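Local structure of signal recognition 54 kDa protein (Pyrococcus furiosus, 3DM5) at residues T101-V106 and H212-I217; G132-D137 and I186-A191; Q336-R341 and E370-F375. The protein is the 54 kDa protein of the signal recognition particle and joins a helical bundle and a P-loop NTPase-type domain to a separate, all-helical C-terminal domain. All blocks are in the same frame, centred on the assembly; numbering follows the deposited sequence.

Contact 1. Residues T101-V106 and H212-I217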
loop_
_atom_site.group_PDB
_atom_site.type_symbol
_atom_site.label_atom_id
_atom_site.label_comp_id
_atom_site.label_asym_id
_atom_site.label_seq_id
_atom_site.Cartn_x
_atom_site.Cartn_y
_atom_site.Cartn_z
ATOM N N THR A 101 15.520 -20.605 40.860
ATOM C CA THR A 101 16.249 -19.908 39.808
ATOM C C THR A 101 15.606 -18.535 39.697
ATOM O O THR A 101 14.390 -18.425 39.442
ATOM C CB THR A 101 16.213 -20.638 38.473
ATOM O OG1 THR A 101 16.817 -21.926 38.617
ATOM C CG2 THR A 101 16.985 -19.849 37.412
ATOM N N ILE A 102 16.408 -17.496 39.938
ATOM C CA ILE A 102 15.900 -16.125 39.995
ATOM C C ILE A 102 16.196 -15.326 38.729
ATOM O O ILE A 102 17.350 -15.243 38.263
ATOM C CB ILE A 102 16.411 -15.379 41.227
ATOM C CG1 ILE A 102 15.900 -16.057 42.504
ATOM C CG2 ILE A 102 15.976 -13.936 41.188
ATOM C CD1 ILE A 102 16.614 -15.565 43.756
ATOM N N LEU A 103 15.124 -14.762 38.162
ATOM C CA LEU A 103 15.221 -13.994 36.921
ATOM C C LEU A 103 14.852 -12.563 37.233
ATOM O O LEU A 103 13.761 -12.284 37.760
ATOM C CB LEU A 103 14.302 -14.578 35.845
ATOM C CG LEU A 103 14.474 -16.078 35.571
ATOM C CD1 LEU A 103 13.488 -16.554 34.518
ATOM C CD2 LEU A 103 15.908 -16.404 35.184
ATOM N N LEU A 104 15.768 -11.653 36.932
ATOM C CA LEU A 104 15.555 -10.254 37.256
ATOM C C LEU A 104 15.226 -9.495 35.976
ATOM O O LEU A 104 16.018 -9.493 35.030
ATOM C CB LEU A 104 16.789 -9.671 37.973
ATOM C CG LEU A 104 16.870 -8.156 38.172
ATOM C CD1 LEU A 104 15.848 -7.706 39.199
ATOM C CD2 LEU A 104 18.276 -7.768 38.599
ATOM N N MET A 105 14.046 -8.872 35.941
ATOM C CA MET A 105 13.559 -8.208 34.724
ATOM C C MET A 105 13.669 -6.691 34.803
ATOM O O MET A 105 13.181 -6.075 35.742
ATOM C CB MET A 105 12.113 -8.591 34.451
ATOM C CG MET A 105 11.843 -10.054 34.708
ATOM S SD MET A 105 12.548 -11.091 33.435
ATOM C CE MET A 105 11.400 -10.735 32.093
ATOM N N VAL A 106 14.307 -6.094 33.801
ATOM C CA VAL A 106 14.501 -4.648 33.757
ATOM C C VAL A 106 13.975 -4.115 32.426
ATOM O O VAL A 106 13.863 -4.865 31.455
ATOM C CB VAL A 106 16.010 -4.265 34.008
ATOM C CG1 VAL A 106 16.404 -4.676 35.388
ATOM C CG2 VAL A 106 16.899 -4.967 33.053
ATOM N N HIS A 212 21.142 -11.262 43.734
ATOM C CA HIS A 212 22.018 -12.292 43.196
ATOM C C HIS A 212 21.265 -13.207 42.242
ATOM O O HIS A 212 21.234 -14.424 42.441
ATOM C CB HIS A 212 22.599 -13.113 44.350
ATOM C CG HIS A 212 24.092 -13.248 44.309
ATOM N ND1 HIS A 212 24.939 -12.226 44.684
ATOM C CD2 HIS A 212 24.884 -14.285 43.947
ATOM C CE1 HIS A 212 26.190 -12.627 44.547
ATOM N NE2 HIS A 212 26.186 -13.871 44.103
ATOM N N PRO A 213 20.657 -12.630 41.191
ATOM C CA PRO A 213 19.785 -13.427 40.332
ATOM C C PRO A 213 20.615 -14.387 39.516
ATOM O O PRO A 213 21.815 -14.162 39.300
ATOM C CB PRO A 213 19.169 -12.390 39.386
ATOM C CG PRO A 213 19.828 -11.077 39.693
ATOM C CD PRO A 213 21.003 -11.348 40.565
ATOM N N HIS A 214 19.983 -15.452 39.052
ATOM C CA HIS A 214 20.617 -16.296 38.051
ATOM C C HIS A 214 20.816 -15.556 36.725
ATOM O O HIS A 214 21.761 -15.827 35.999
ATOM C CB HIS A 214 19.818 -17.577 37.793
ATOM C CG HIS A 214 20.304 -18.335 36.599
ATOM N ND1 HIS A 214 19.543 -18.511 35.464
ATOM C CD2 HIS A 214 21.498 -18.926 36.342
ATOM C CE1 HIS A 214 20.234 -19.194 34.566
ATOM N NE2 HIS A 214 21.424 -19.458 35.079
ATOM N N GLU A 215 19.919 -14.626 36.416
ATOM C CA GLU A 215 19.949 -13.955 35.128
ATOM C C GLU A 215 19.279 -12.588 35.178
ATOM O O GLU A 215 18.314 -12.381 35.911
ATOM C CB GLU A 215 19.293 -14.832 34.061
ATOM C CG GLU A 215 19.614 -14.429 32.659
ATOM C CD GLU A 215 19.503 -15.585 31.673
ATOM O OE1 GLU A 215 19.795 -16.743 32.058
ATOM O OE2 GLU A 215 19.132 -15.334 30.507
ATOM N N VAL A 216 19.801 -11.652 34.398
ATOM C CA VAL A 216 19.170 -10.354 34.303
ATOM C C VAL A 216 18.653 -10.191 32.878
ATOM O O VAL A 216 19.399 -10.376 31.926
ATOM C CB VAL A 216 20.130 -9.235 34.697
ATOM C CG1 VAL A 216 19.510 -7.881 34.456
ATOM C CG2 VAL A 216 20.499 -9.387 36.152
ATOM N N ILE A 217 17.361 -9.899 32.742
ATOM C CA ILE A 217 16.715 -9.880 31.429
ATOM C C ILE A 217 16.168 -8.505 31.141
ATOM O O ILE A 217 15.290 -8.011 31.850
ATOM C CB ILE A 217 15.556 -10.872 31.334
ATOM C CG1 ILE A 217 16.035 -12.299 31.547
ATOM C CG2 ILE A 217 14.915 -10.787 29.982
ATOM C CD1 ILE A 217 14.898 -13.305 31.592
#
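Leu-104 and Ile-217 meet in the ladder of backbone hydrogen bonds that joins two parallel strands, whose axes differ by only 26°. Leu-104 gives its N-H to Glu-215 O (2.8 Å) and takes one at its own O from Ile-217 N (2.7 Å); Val-106 N to Ile-217 O carries the ladder on. At the entry end Ile-102 O receives Glu-215 N at 3.2 Å and, weakly, His-214 N, as the chain turns in from the loop.

Apolar side chains pair on both faces. Leu-104 CD2 lies alongside Val-216 CG2 (3.7 Å). Pro-213 suits the strand's entry because its compact ring fills in against Ile-102 CG2 and Leu-104 CB, the latter 3.8 Å from Pro-213 CG. On the other face Met-105, its chain folded at chi2 and chi3, brings SD alongside Ile-217 CB (3.7 Å), a bend that this unbranched side chain allows.

A van der Waals contact sets the methyl of Thr-101 obliquely beside the imidazole, CG2 lying 3.5 Å from His-214 ND1, while the threonine hydroxyl bonds to Glu-98 O.

OE2 of Glu-215 makes a hydrogen bond with Ser-243 and a salt bridge with Lys-270, so this buried acid has polar partners. Leu-103, Met-105 and Ile-217 face helix 113-125, whereas Leu-104, Pro-213 and Val-216 lie under helix 198-211; strand 185-189 flanks strand 101-106 along its other edge.

Contact 2. Residues G132-D137 and I186-A191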
loop_
_atom_site.group_PDB
_atom_site.type_symbol
_atom_site.label_atom_id
_atom_site.label_comp_id
_atom_site.label_asym_id
_atom_site.label_seq_id
_atom_site.Cartn_x
_atom_site.Cartn_y
_atom_site.Cartn_z
ATOM N N GLY A 132 6.843 -18.016 41.305
ATOM C CA GLY A 132 6.414 -16.834 42.016
ATOM C C GLY A 132 6.951 -15.596 41.322
ATOM O O GLY A 132 8.083 -15.590 40.841
ATOM N N VAL A 133 6.144 -14.550 41.241
ATOM C CA VAL A 133 6.648 -13.291 40.744
ATOM C C VAL A 133 6.660 -12.318 41.889
ATOM O O VAL A 133 5.794 -12.346 42.767
ATOM C CB VAL A 133 5.856 -12.711 39.497
ATOM C CG1 VAL A 133 5.091 -13.803 38.759
ATOM C CG2 VAL A 133 4.930 -11.569 39.905
ATOM N N VAL A 134 7.663 -11.460 41.868
ATOM C CA VAL A 134 7.852 -10.444 42.877
ATOM C C VAL A 134 7.777 -9.131 42.150
ATOM O O VAL A 134 8.579 -8.876 41.257
ATOM C CB VAL A 134 9.260 -10.543 43.504
ATOM C CG1 VAL A 134 9.568 -9.305 44.379
ATOM C CG2 VAL A 134 9.387 -11.822 44.286
ATOM N N CYS A 135 6.828 -8.293 42.530
ATOM C CA CYS A 135 6.690 -6.993 41.898
ATOM C C CYS A 135 7.364 -5.900 42.730
ATOM O O CYS A 135 6.790 -5.415 43.704
ATOM C CB CYS A 135 5.217 -6.671 41.693
ATOM S SG CYS A 135 4.884 -4.983 41.190
ATOM N N SER A 136 8.581 -5.519 42.351
ATOM C CA SER A 136 9.274 -4.458 43.065
ATOM C C SER A 136 9.253 -3.156 42.273
ATOM O O SER A 136 10.143 -2.323 42.404
ATOM C CB SER A 136 10.709 -4.876 43.419
ATOM O OG SER A 136 11.499 -5.094 42.266
ATOM N N ASP A 137 8.222 -2.998 41.444
ATOM C CA ASP A 137 8.057 -1.821 40.586
ATOM C C ASP A 137 7.407 -0.696 41.370
ATOM O O ASP A 137 6.179 -0.579 41.409
ATOM C CB ASP A 137 7.207 -2.159 39.350
ATOM C CG ASP A 137 7.255 -1.071 38.266
ATOM O OD1 ASP A 137 7.806 0.014 38.522
ATOM O OD2 ASP A 137 6.735 -1.310 37.146
ATOM N N ILE A 186 11.559 -17.834 40.433
ATOM C CA ILE A 186 11.107 -16.521 40.854
ATOM C C ILE A 186 11.450 -15.471 39.791
ATOM O O ILE A 186 12.616 -15.344 39.391
ATOM C CB ILE A 186 11.740 -16.088 42.179
ATOM C CG1 ILE A 186 11.588 -17.183 43.229
ATOM C CG2 ILE A 186 11.101 -14.803 42.667
ATOM C CD1 ILE A 186 12.299 -16.867 44.537
ATOM N N ILE A 187 10.429 -14.733 39.343
ATOM C CA ILE A 187 10.619 -13.652 38.389
ATOM C C ILE A 187 10.394 -12.328 39.082
ATOM O O ILE A 187 9.343 -12.109 39.669
ATOM C CB ILE A 187 9.663 -13.767 37.208
ATOM C CG1 ILE A 187 10.006 -15.018 36.412
ATOM C CG2 ILE A 187 9.797 -12.538 36.328
ATOM C CD1 ILE A 187 8.838 -15.738 35.887
ATOM N N VAL A 188 11.403 -11.465 39.016
ATOM C CA VAL A 188 11.398 -10.192 39.722
ATOM C C VAL A 188 11.257 -9.029 38.750
ATOM O O VAL A 188 12.088 -8.835 37.858
ATOM C CB VAL A 188 12.692 -9.979 40.541
ATOM C CG1 VAL A 188 12.492 -8.834 41.513
ATOM C CG2 VAL A 188 13.093 -11.269 41.262
ATOM N N ASP A 189 10.186 -8.273 38.947
ATOM C CA ASP A 189 9.771 -7.182 38.090
ATOM C C ASP A 189 10.205 -5.886 38.755
ATOM O O ASP A 189 9.578 -5.435 39.710
ATOM C CB ASP A 189 8.233 -7.213 37.946
ATOM C CG ASP A 189 7.680 -6.027 37.163
ATOM O OD1 ASP A 189 8.307 -5.633 36.162
ATOM O OD2 ASP A 189 6.624 -5.492 37.539
ATOM N N THR A 190 11.283 -5.296 38.259
ATOM C CA THR A 190 11.842 -4.102 38.862
ATOM C C THR A 190 11.153 -2.858 38.346
ATOM O O THR A 190 10.297 -2.932 37.472
ATOM C CB THR A 190 13.324 -3.990 38.581
ATOM O OG1 THR A 190 13.541 -3.949 37.167
ATOM C CG2 THR A 190 14.033 -5.188 39.146
ATOM N N ALA A 191 11.524 -1.716 38.909
ATOM C CA ALA A 191 10.921 -0.451 38.538
ATOM C C ALA A 191 11.431 0.006 37.182
ATOM O O ALA A 191 12.632 -0.026 36.914
ATOM C CB ALA A 191 11.237 0.588 39.590
#
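Two neighbouring parallel strands of the P-loop NTPase sheet, paired through Val-134 and Asp-189, run here toward their C-terminal ends, the edge where such folds place the nucleotide; the side chain of Asp-137 is about 5 Å from a bound GDP. Ile-187 sits between two residues of the partner strand, its N bonding to Gly-132 O and its O accepting Val-134 N (2.8 Å). The next rung, Asp-189 N to Val-134 O, is almost perfectly straight at 179°.

Next along, Asp-189 O is gripped twice by one residue: Ser-136 N reaches it at 2.8 Å and Ser-136 OG at 3.2 Å. Both come from the same face of the carbonyl plane, the hydroxyl well above it. With chi1 at 64°, OG sits between the backbone N and carbonyl carbon, and the short serine side chain thus carries its hydroxyl across to the partner strand's carbonyl.

Sequence makes the site plain: Asp-189, Thr-190 and Ala-191 open the DTAGR (G3) motif of SRP-type P-loop proteins, and Asp-137, with Thr-138 and Trp-139, begins their DTxRxxA sequence (G2 region). The two acids come close, Asp-137 OD2 lying 4.2 Å from Asp-189 OD2, and each makes a long, weak ion pair with Lys-113 of the probable Walker A loop. Asp-137 OD1 takes weak hydrogen bonds from Trp-139 N and Arg-140 N, with the slim Ala-191 methyl as a neighbour.

Further back, beta-branched residues fill the face opposite Asp-189. Val-134 CG1 runs beside Val-188 CG1 (4.1 Å), and Val-134 CG2 meets Ile-186 CG2 at 3.8 Å. On the face of Asp-189, Val-133 and Ile-187 pack under helix 113-125, and Cys-135 against Leu-147 of helix 142-151.

Contact 3. Residues Q336-R341 and E370-F375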
loop_
_atom_site.group_PDB
_atom_site.type_symbol
_atom_site.label_atom_id
_atom_site.label_comp_id
_atom_site.label_asym_id
_atom_site.label_seq_id
_atom_site.Cartn_x
_atom_site.Cartn_y
_atom_site.Cartn_z
ATOM N N GLN A 336 -6.439 -30.389 -21.056
ATOM C CA GLN A 336 -6.191 -31.747 -20.580
ATOM C C GLN A 336 -4.716 -32.091 -20.750
ATOM O O GLN A 336 -4.047 -32.488 -19.802
ATOM C CB GLN A 336 -7.047 -32.764 -21.338
ATOM C CG GLN A 336 -8.547 -32.680 -21.073
ATOM C CD GLN A 336 -8.905 -32.963 -19.623
ATOM O OE1 GLN A 336 -8.512 -32.227 -18.714
ATOM N NE2 GLN A 336 -9.666 -34.030 -19.401
ATOM N N LEU A 337 -4.212 -31.923 -21.968
ATOM C CA LEU A 337 -2.821 -32.227 -22.266
ATOM C C LEU A 337 -1.885 -31.346 -21.450
ATOM O O LEU A 337 -1.006 -31.850 -20.751
ATOM C CB LEU A 337 -2.532 -32.061 -23.763
ATOM C CG LEU A 337 -3.494 -32.729 -24.759
ATOM C CD1 LEU A 337 -2.884 -32.748 -26.160
ATOM C CD2 LEU A 337 -3.909 -34.142 -24.320
ATOM N N GLU A 338 -2.081 -30.032 -21.535
ATOM C CA GLU A 338 -1.239 -29.073 -20.815
ATOM C C GLU A 338 -1.043 -29.486 -19.357
ATOM O O GLU A 338 0.045 -29.342 -18.801
ATOM C CB GLU A 338 -1.842 -27.666 -20.888
ATOM C CG GLU A 338 -0.835 -26.521 -20.769
ATOM C CD GLU A 338 0.196 -26.516 -21.893
ATOM O OE1 GLU A 338 1.165 -27.299 -21.806
ATOM O OE2 GLU A 338 0.048 -25.730 -22.860
ATOM N N ALA A 339 -2.102 -30.005 -18.748
ATOM C CA ALA A 339 -2.043 -30.477 -17.369
ATOM C C ALA A 339 -1.278 -31.787 -17.257
ATOM O O ALA A 339 -0.556 -32.011 -16.288
ATOM C CB ALA A 339 -3.448 -30.643 -16.805
ATOM N N MET A 340 -1.441 -32.656 -18.249
ATOM C CA MET A 340 -0.788 -33.958 -18.227
ATOM C C MET A 340 0.728 -33.831 -18.201
ATOM O O MET A 340 1.394 -34.516 -17.427
ATOM C CB MET A 340 -1.240 -34.824 -19.409
ATOM C CG MET A 340 -2.653 -35.383 -19.262
ATOM S SD MET A 340 -2.948 -36.214 -17.680
ATOM C CE MET A 340 -1.779 -37.565 -17.780
ATOM N N ARG A 341 1.273 -32.950 -19.035
ATOM C CA ARG A 341 2.724 -32.787 -19.106
ATOM C C ARG A 341 3.275 -31.959 -17.941
ATOM O O ARG A 341 4.471 -31.997 -17.647
ATOM C CB ARG A 341 3.149 -32.193 -20.450
ATOM C CG ARG A 341 2.935 -30.700 -20.576
ATOM C CD ARG A 341 3.511 -30.191 -21.890
ATOM N NE ARG A 341 3.703 -28.742 -21.921
ATOM C CZ ARG A 341 4.100 -28.001 -20.889
ATOM N NH1 ARG A 341 4.374 -28.561 -19.716
ATOM N NH2 ARG A 341 4.241 -26.689 -21.036
ATOM N N GLU A 370 7.110 -34.314 -27.034
ATOM C CA GLU A 370 7.365 -33.620 -28.287
ATOM C C GLU A 370 6.087 -33.437 -29.093
ATOM O O GLU A 370 5.834 -32.358 -29.635
ATOM C CB GLU A 370 8.432 -34.343 -29.112
ATOM C CG GLU A 370 9.849 -34.036 -28.658
ATOM C CD GLU A 370 10.135 -32.543 -28.635
ATOM O OE1 GLU A 370 9.774 -31.855 -29.614
ATOM O OE2 GLU A 370 10.719 -32.056 -27.641
ATOM N N ARG A 371 5.282 -34.495 -29.153
ATOM C CA ARG A 371 4.036 -34.493 -29.912
ATOM C C ARG A 371 3.043 -33.468 -29.368
ATOM O O ARG A 371 2.323 -32.819 -30.129
ATOM C CB ARG A 371 3.423 -35.889 -29.903
ATOM C CG ARG A 371 2.081 -35.996 -30.588
ATOM C CD ARG A 371 1.702 -37.453 -30.779
ATOM N NE ARG A 371 2.714 -38.160 -31.557
ATOM C CZ ARG A 371 2.722 -38.227 -32.886
ATOM N NH1 ARG A 371 1.764 -37.632 -33.592
ATOM N NH2 ARG A 371 3.689 -38.891 -33.509
ATOM N N LEU A 372 3.014 -33.324 -28.048
ATOM C CA LEU A 372 2.168 -32.336 -27.400
ATOM C C LEU A 372 2.681 -30.921 -27.682
ATOM O O LEU A 372 1.904 -30.000 -27.921
ATOM C CB LEU A 372 2.112 -32.605 -25.895
ATOM C CG LEU A 372 1.101 -31.812 -25.066
ATOM C CD1 LEU A 372 0.853 -32.517 -23.756
ATOM C CD2 LEU A 372 1.565 -30.381 -24.819
ATOM N N LYS A 373 3.997 -30.755 -27.655
ATOM C CA LYS A 373 4.607 -29.466 -27.943
ATOM C C LYS A 373 4.250 -29.054 -29.363
ATOM O O LYS A 373 4.070 -27.873 -29.657
ATOM C CB LYS A 373 6.122 -29.558 -27.792
ATOM C CG LYS A 373 6.797 -28.256 -27.387
ATOM C CD LYS A 373 8.292 -28.463 -27.117
ATOM C CE LYS A 373 8.560 -29.688 -26.239
ATOM N NZ LYS A 373 7.927 -29.588 -24.891
ATOM N N LYS A 374 4.148 -30.040 -30.244
ATOM C CA LYS A 374 3.734 -29.803 -31.621
ATOM C C LYS A 374 2.244 -29.479 -31.675
ATOM O O LYS A 374 1.811 -28.588 -32.413
ATOM C CB LYS A 374 4.039 -31.035 -32.475
ATOM C CG LYS A 374 3.517 -30.974 -33.898
ATOM C CD LYS A 374 4.074 -32.111 -34.737
ATOM C CE LYS A 374 5.559 -31.917 -35.023
ATOM N NZ LYS A 374 5.816 -30.839 -36.022
ATOM N N PHE A 375 1.467 -30.213 -30.884
ATOM C CA PHE A 375 0.024 -30.027 -30.812
ATOM C C PHE A 375 -0.344 -28.608 -30.391
ATOM O O PHE A 375 -1.252 -27.994 -30.962
ATOM C CB PHE A 375 -0.583 -31.037 -29.838
ATOM C CG PHE A 375 -0.934 -32.353 -30.473
ATOM C CD1 PHE A 375 -0.413 -32.702 -31.709
ATOM C CD2 PHE A 375 -1.774 -33.249 -29.823
ATOM C CE1 PHE A 375 -0.741 -33.915 -32.297
ATOM C CE2 PHE A 375 -2.103 -34.461 -30.399
ATOM C CZ PHE A 375 -1.586 -34.796 -31.637
#
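Leu-372 is wedged between Leu-337 and Arg-341, one helical turn apart on the facing helix. Its CD1 meets Leu-337 CB (3.4 Å), and its CD2 meets Arg-341 CD at 3.5 Å. CG stands anti to the backbone N (chi1 -171°), which sets the forked end against the facing helix. Arginine fits beside it because its methylene chain, extended from CG to NE, crosses the leucine at about a right angle and offers carbon, with the guanidinium presenting its edge. Leu-337 also sends CD1 to the edge of the Phe-375 ring, 3.9 Å from CD2.

Next outward, Glu-338 OE1 pairs with Arg-341 NE (2.9 Å) by charge alone, since the oxygen lies well out of the guanidinium plane; this may steady the arginine against the leucine. Arg-371 CG lies over one face of the Phe-375 ring, offset toward its rim, and that ring continues to Leu-415 and Gln-418 of helix 409-427, which Gln-336 also touches through Met-422 and Phe-426.

The axes of the two short segments approach to 10.7 Å at 143°, roughly antiparallel: a mainly apolar helix-to-helix interface, rimmed by an Arg-Glu pair, as expected in the all-helical signal peptide binding domain family.

In the fold
After the N-terminal helices the chain enters the P-loop domain with strand 101-106, which contact 1 later pairs with residues 212-217, closing a loop of 105 residues. Contact 2 is nested within that loop, closing a shorter one between 132-137 and 186-191. The two share a sheet: strands 101-106 and 185-189 are neighbours, tied by Met-105 N to Val-188 O and by Met-105 O to the hydroxyl of Thr-190, so that four strands run side by side. Contact 3 follows in series, bringing helices 330-341 and 369-379 together around an unmodelled segment; its centre lies about 67 Å from that of contact 1, in the separate C-terminal domain.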